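Local coordinates for protein alpha-glucosidase ([Eubacterium] rectale, PDB 6PNR) that probably hydrolyses alpha-linked sulfoquinovosides derived from sulfolipid as a retaining family 31 glycoside hydrolase, and binds a sulfonated aza-sugar inhibitor, at residues F131-S136 with A188-R193; V360-P365 with N413-L418. All coordinates share one frame; numbering follows the deposited sequence.

Interaction 1 of 2, residues F131-S136 with A188-R193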
loop_
_atom_site.group_PDB
_atom_site.type_symbol
_atom_site.label_atom_id
_atom_site.label_comp_id
_atom_site.label_asym_id
_atom_site.label_seq_id
_atom_site.Cartn_x
_atom_site.Cartn_y
_atom_site.Cartn_z
ATOM N N PHE A 131 12.115 -8.981 0.307
ATOM C CA PHE A 131 11.282 -10.185 0.303
ATOM C C PHE A 131 10.976 -10.586 1.742
ATOM O O PHE A 131 11.839 -11.159 2.431
ATOM C CB PHE A 131 11.977 -11.290 -0.479
ATOM C CG PHE A 131 12.157 -10.949 -1.936
ATOM C CD1 PHE A 131 13.244 -10.195 -2.362
ATOM C CD2 PHE A 131 11.206 -11.327 -2.876
ATOM C CE1 PHE A 131 13.380 -9.844 -3.687
ATOM C CE2 PHE A 131 11.350 -10.982 -4.217
ATOM C CZ PHE A 131 12.439 -10.244 -4.620
ATOM N N PRO A 132 9.800 -10.228 2.251
ATOM C CA PRO A 132 9.327 -10.791 3.520
ATOM C C PRO A 132 9.232 -12.306 3.446
ATOM O O PRO A 132 8.837 -12.873 2.426
ATOM C CB PRO A 132 7.940 -10.154 3.689
ATOM C CG PRO A 132 8.081 -8.838 2.984
ATOM C CD PRO A 132 8.988 -9.079 1.813
ATOM N N ILE A 133 9.594 -12.958 4.547
ATOM C CA ILE A 133 9.612 -14.417 4.646
ATOM C C ILE A 133 8.479 -14.809 5.589
ATOM O O ILE A 133 8.645 -14.809 6.814
ATOM C CB ILE A 133 10.977 -14.926 5.156
ATOM C CG1 ILE A 133 12.122 -14.347 4.318
ATOM C CG2 ILE A 133 11.011 -16.479 5.236
ATOM C CD1 ILE A 133 12.082 -14.686 2.835
ATOM N N TRP A 134 7.304 -15.090 5.023
ATOM C CA TRP A 134 6.113 -15.388 5.814
ATOM C C TRP A 134 5.208 -16.205 4.903
ATOM O O TRP A 134 4.761 -15.691 3.874
ATOM C CB TRP A 134 5.428 -14.098 6.280
ATOM C CG TRP A 134 4.286 -14.281 7.250
ATOM C CD1 TRP A 134 2.949 -14.248 6.964
ATOM C CD2 TRP A 134 4.385 -14.504 8.666
ATOM N NE1 TRP A 134 2.212 -14.436 8.112
ATOM C CE2 TRP A 134 3.070 -14.603 9.169
ATOM C CE3 TRP A 134 5.459 -14.648 9.553
ATOM C CZ2 TRP A 134 2.803 -14.831 10.521
ATOM C CZ3 TRP A 134 5.189 -14.866 10.900
ATOM C CH2 TRP A 134 3.878 -14.954 11.369
ATOM N N THR A 135 4.981 -17.470 5.243
ATOM C CA THR A 135 4.141 -18.297 4.382
ATOM C C THR A 135 2.692 -17.825 4.478
ATOM O O THR A 135 2.207 -17.463 5.553
ATOM C CB THR A 135 4.276 -19.787 4.740
ATOM O OG1 THR A 135 3.446 -20.571 3.870
ATOM C CG2 THR A 135 3.911 -20.075 6.198
ATOM N N SER A 136 2.022 -17.754 3.331
ATOM C CA SER A 136 0.653 -17.247 3.302
ATOM C C SER A 136 0.045 -17.619 1.958
ATOM O O SER A 136 0.730 -18.123 1.066
ATOM C CB SER A 136 0.606 -15.724 3.511
ATOM O OG SER A 136 1.008 -15.028 2.332
ATOM N N ALA A 188 10.946 -12.850 8.711
ATOM C CA ALA A 188 12.160 -12.192 8.258
ATOM C C ALA A 188 11.830 -11.318 7.060
ATOM O O ALA A 188 10.747 -11.408 6.476
ATOM C CB ALA A 188 13.264 -13.199 7.905
ATOM N N ASP A 189 12.780 -10.456 6.699
ATOM C CA ASP A 189 12.647 -9.609 5.516
ATOM C C ASP A 189 14.043 -9.424 4.933
ATOM O O ASP A 189 14.870 -8.720 5.520
ATOM C CB ASP A 189 12.000 -8.265 5.867
ATOM C CG ASP A 189 11.673 -7.412 4.636
ATOM O OD1 ASP A 189 12.139 -7.727 3.523
ATOM O OD2 ASP A 189 10.927 -6.415 4.783
ATOM N N PHE A 190 14.300 -10.055 3.784
ATOM C CA PHE A 190 15.613 -10.020 3.140
ATOM C C PHE A 190 15.622 -8.864 2.146
ATOM O O PHE A 190 14.909 -8.895 1.137
ATOM C CB PHE A 190 15.927 -11.349 2.441
ATOM C CG PHE A 190 16.355 -12.458 3.380
ATOM C CD1 PHE A 190 15.965 -12.454 4.714
ATOM C CD2 PHE A 190 17.171 -13.488 2.928
ATOM C CE1 PHE A 190 16.358 -13.465 5.572
ATOM C CE2 PHE A 190 17.572 -14.505 3.780
ATOM C CZ PHE A 190 17.176 -14.491 5.103
ATOM N N ASP A 191 16.448 -7.857 2.417
ATOM C CA ASP A 191 16.398 -6.574 1.727
ATOM C C ASP A 191 17.606 -6.474 0.806
ATOM O O ASP A 191 18.740 -6.346 1.280
ATOM C CB ASP A 191 16.367 -5.448 2.763
ATOM C CG ASP A 191 16.387 -4.056 2.152
ATOM O OD1 ASP A 191 16.462 -3.911 0.911
ATOM O OD2 ASP A 191 16.309 -3.087 2.940
ATOM N N PHE A 192 17.370 -6.523 -0.510
ATOM C CA PHE A 192 18.449 -6.427 -1.494
ATOM C C PHE A 192 18.391 -5.115 -2.282
ATOM O O PHE A 192 18.790 -5.068 -3.455
ATOM C CB PHE A 192 18.417 -7.606 -2.462
ATOM C CG PHE A 192 18.409 -8.955 -1.792
ATOM C CD1 PHE A 192 19.602 -9.590 -1.462
ATOM C CD2 PHE A 192 17.208 -9.595 -1.509
ATOM C CE1 PHE A 192 19.602 -10.846 -0.843
ATOM C CE2 PHE A 192 17.196 -10.844 -0.894
ATOM C CZ PHE A 192 18.401 -11.475 -0.564
ATOM N N ARG A 193 17.896 -4.050 -1.653
ATOM C CA ARG A 193 17.698 -2.780 -2.339
ATOM C C ARG A 193 18.950 -1.908 -2.380
ATOM O O ARG A 193 19.015 -0.990 -3.203
ATOM C CB ARG A 193 16.553 -2.004 -1.681
ATOM C CG ARG A 193 15.174 -2.622 -1.924
ATOM C CD ARG A 193 14.087 -1.917 -1.116
ATOM N NE ARG A 193 14.199 -2.222 0.306
ATOM C CZ ARG A 193 13.285 -1.905 1.214
ATOM N NH1 ARG A 193 12.181 -1.255 0.853
ATOM N NH2 ARG A 193 13.477 -2.239 2.485
#
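Phe131 and Phe192 meet rim to rim: CD1 of Phe131 lies 4.1 Å from CD2 of Phe192, each atom close to the plane of the other's ring, and the two side chains cross at about a right angle. Phe190 O also sits at the edge of the Phe131 ring, near its plane. The Phe190 ring, on the same face of the sheet as Phe131, is approached obliquely by Ile133, whose CG1 lies 4.3 Å from Phe190 CD1. That same CG1, set anti to the carbonyl carbon (chi1 -52°), also packs 3.9 Å from Ala188 CB. Ile133, Ala188 and Phe190 thus pack together on the face that also carries Phe131, and Pro170 of strand 168-174 and Cys117 of strand 114-118 cover Ile133 and Phe190. The layering is that of a beta-sandwich, the domain that precedes the catalytic barrel in family 31 enzymes; here 130-133 is an outermost strand of one antiparallel sheet, and 188-194 ties it to 197-202. Phe131 and Phe190 form a hydrogen-bonded antiparallel pair, Phe131 N to Phe190 O at 2.9 Å and Phe190 N to Phe131 O at 3.0 Å. Farther along, Ile133 N bonds to Ala188 O. Between comes the non-hydrogen-bonded pair of Pro132 with Asp189. Having no N-H to give, Pro132 suits this position, and its CA makes a CH...O contact to Ala188 O at 3.3 Å. On this other face the side chains of Pro132 and Asp189 run side by side, with Pro132 CD 3.8 Å from Asp189 OD1. The Asp189 carboxylate, placed by a CG anti to the backbone N (chi1 -173°), accepts a hydrogen bond from Asn130 ND2 at OD2.

Interaction 2 of 2, residues V360-P365 with N413-L418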
loop_
_atom_site.group_PDB
_atom_site.type_symbol
_atom_site.label_atom_id
_atom_site.label_comp_id
_atom_site.label_asym_id
_atom_site.label_seq_id
_atom_site.Cartn_x
_atom_site.Cartn_y
_atom_site.Cartn_z
ATOM N N VAL A 360 -4.921 -29.125 13.494
ATOM C CA VAL A 360 -4.289 -30.221 14.217
ATOM C C VAL A 360 -2.932 -29.739 14.710
ATOM O O VAL A 360 -2.106 -29.263 13.919
ATOM C CB VAL A 360 -4.173 -31.462 13.328
ATOM C CG1 VAL A 360 -3.374 -32.561 14.030
ATOM C CG2 VAL A 360 -5.559 -31.959 12.939
ATOM N N ASP A 361 -2.698 -29.839 16.024
ATOM C CA ASP A 361 -1.469 -29.299 16.613
ATOM C C ASP A 361 -0.313 -30.243 16.308
ATOM O O ASP A 361 0.023 -31.140 17.083
ATOM C CB ASP A 361 -1.630 -29.067 18.110
ATOM C CG ASP A 361 -0.426 -28.359 18.719
ATOM O OD1 ASP A 361 0.578 -28.159 17.997
ATOM O OD2 ASP A 361 -0.486 -27.985 19.910
ATOM N N LEU A 362 0.343 -30.002 15.176
ATOM C CA LEU A 362 1.430 -30.871 14.755
ATOM C C LEU A 362 2.634 -30.813 15.690
ATOM O O LEU A 362 3.534 -31.638 15.547
ATOM C CB LEU A 362 1.856 -30.512 13.333
ATOM C CG LEU A 362 0.784 -30.717 12.260
ATOM C CD1 LEU A 362 1.321 -30.303 10.902
ATOM C CD2 LEU A 362 0.310 -32.160 12.228
ATOM N N THR A 363 2.681 -29.862 16.622
ATOM C CA THR A 363 3.766 -29.811 17.598
ATOM C C THR A 363 3.512 -30.710 18.798
ATOM O O THR A 363 4.436 -30.954 19.584
ATOM C CB THR A 363 3.995 -28.380 18.093
ATOM O OG1 THR A 363 2.946 -28.004 18.994
ATOM C CG2 THR A 363 4.021 -27.412 16.928
ATOM N N ASN A 364 2.283 -31.177 18.966
ATOM C CA ASN A 364 1.942 -32.169 19.971
ATOM C C ASN A 364 2.285 -33.533 19.392
ATOM O O ASN A 364 1.622 -33.978 18.443
ATOM C CB ASN A 364 0.453 -32.069 20.334
ATOM C CG ASN A 364 0.026 -33.105 21.361
ATOM O OD1 ASN A 364 0.666 -34.140 21.525
ATOM N ND2 ASN A 364 -1.064 -32.823 22.059
ATOM N N PRO A 365 3.291 -34.233 19.931
ATOM C CA PRO A 365 3.680 -35.518 19.328
ATOM C C PRO A 365 2.533 -36.508 19.224
ATOM O O PRO A 365 2.474 -37.264 18.244
ATOM C CB PRO A 365 4.790 -36.027 20.259
ATOM C CG PRO A 365 5.323 -34.789 20.923
ATOM C CD PRO A 365 4.138 -33.882 21.087
ATOM N N ASN A 413 5.791 -20.056 10.313
ATOM C CA ASN A 413 6.612 -20.495 9.190
ATOM C C ASN A 413 7.082 -21.927 9.360
ATOM O O ASN A 413 7.505 -22.549 8.381
ATOM C CB ASN A 413 7.833 -19.595 9.017
ATOM C CG ASN A 413 7.481 -18.223 8.454
ATOM O OD1 ASN A 413 6.472 -18.055 7.769
ATOM N ND2 ASN A 413 8.332 -17.240 8.732
ATOM N N HIS A 414 7.037 -22.446 10.585
ATOM C CA HIS A 414 7.446 -23.820 10.828
ATOM C C HIS A 414 6.404 -24.811 10.331
ATOM O O HIS A 414 6.757 -25.942 9.985
ATOM C CB HIS A 414 7.686 -24.038 12.321
ATOM C CG HIS A 414 8.414 -25.309 12.635
ATOM N ND1 HIS A 414 8.386 -25.894 13.884
ATOM C CD2 HIS A 414 9.197 -26.104 11.864
ATOM C CE1 HIS A 414 9.113 -26.997 13.867
ATOM N NE2 HIS A 414 9.616 -27.148 12.654
ATOM N N TRP A 415 5.126 -24.404 10.290
ATOM C CA TRP A 415 4.046 -25.358 10.037
ATOM C C TRP A 415 4.208 -26.147 8.744
ATOM O O TRP A 415 4.008 -27.376 8.775
ATOM C CB TRP A 415 2.697 -24.636 10.052
ATOM C CG TRP A 415 1.653 -25.415 10.760
ATOM C CD1 TRP A 415 0.621 -26.110 10.202
ATOM C CD2 TRP A 415 1.546 -25.599 12.174
ATOM N NE1 TRP A 415 -0.129 -26.709 11.187
ATOM C CE2 TRP A 415 0.419 -26.412 12.406
ATOM C CE3 TRP A 415 2.296 -25.153 13.269
ATOM C CZ2 TRP A 415 0.019 -26.790 13.688
ATOM C CZ3 TRP A 415 1.902 -25.529 14.541
ATOM C CH2 TRP A 415 0.773 -26.345 14.739
ATOM N N PRO A 416 4.535 -25.536 7.596
ATOM C CA PRO A 416 4.651 -26.329 6.363
ATOM C C PRO A 416 5.650 -27.465 6.454
ATOM O O PRO A 416 5.424 -28.509 5.836
ATOM C CB PRO A 416 5.086 -25.291 5.328
ATOM C CG PRO A 416 4.493 -24.008 5.840
ATOM C CD PRO A 416 4.695 -24.094 7.320
ATOM N N VAL A 417 6.753 -27.294 7.190
ATOM C CA VAL A 417 7.730 -28.378 7.295
ATOM C C VAL A 417 7.256 -29.448 8.275
ATOM O O VAL A 417 7.486 -30.646 8.054
ATOM C CB VAL A 417 9.110 -27.817 7.683
ATOM C CG1 VAL A 417 10.142 -28.951 7.796
ATOM C CG2 VAL A 417 9.554 -26.834 6.639
ATOM N N LEU A 418 6.595 -29.047 9.373
ATOM C CA LEU A 418 5.975 -30.046 10.248
ATOM C C LEU A 418 4.979 -30.899 9.476
ATOM O O LEU A 418 4.944 -32.129 9.624
ATOM C CB LEU A 418 5.276 -29.370 11.433
ATOM C CG LEU A 418 6.216 -28.764 12.474
ATOM C CD1 LEU A 418 5.446 -27.922 13.493
ATOM C CD2 LEU A 418 7.003 -29.868 13.160
HETATM O O HOH W 1 -2.212 -28.542 11.302
#
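The turn that leads into helix 365-380 of the family 31 TIM-barrel domain packs against the side of helix 408-429, with Trp415 as the main wedge. The outer rim of its six-membered ring is pushed against the start of the loop: CZ2 lies 3.3 Å from Val360 O and CH2 3.7 Å from Asp361 OD1, both oxygens close to the ring plane. Leu362 CB lies over one face, 4.1 Å above the plane and offset toward the rim. One water at the indole edge, in the ring plane, accepts from Trp415 NE1 at 2.8 Å and donates to Val360 O, so the buried indole N-H is satisfied and joined to the backbone just before the turn. Residues 361-364 form a type I beta turn, closed by Asn364 N to Asp361 O, and Asn364 then serves as N-cap of the helix, its OD1 accepting from Glu366 N. Inside the turn Asp361 OD1 takes two bonds from Thr363, from the backbone N as an Asx turn and from OG1 at 2.6 Å; both donors approach from the same face of the carboxylate. Asp361 OD2 is held in turn by Tyr403 N, a pairing that ties the turn to the loop before helix 408-429. With OG1 sitting between the backbone N and carbonyl carbon (chi1 74°), Thr363 sends its methyl across to the helix, where CG2 meets Leu418 CD1 at 3.8 Å and also touches Trp415 CZ3. Leu362 CB reaches Leu418 CB at 4.1 Å, and Leu362 CD1 packs against the Leu418 carbonyl carbon. Within the helix, Leu418 CG rests over the centre of the His414 ring, 3.6 Å above its plane.

In the fold
Both contacts are largely buried, but they belong to different domains of the enzyme. Interaction 1 joins two neighbouring strands of one sheet in the N-terminal beta-sandwich through backbone bonds, with aromatic and aliphatic packing on one face. Interaction 2 joins a turn to a helix of the barrel domain by side-chain packing and a single bridging water. The centres of interactions 1 and 2 are about 21 Å apart. Their segments nevertheless touch: Asn413, on helix 408-429, probably hydrogen-bonds through ND2 to Ile133 O and through OD1 to Thr135 N, and Pro416 packs on Thr135. The chain around 133-135 thus probably bonds to the helix that interaction 2 sets against the turn.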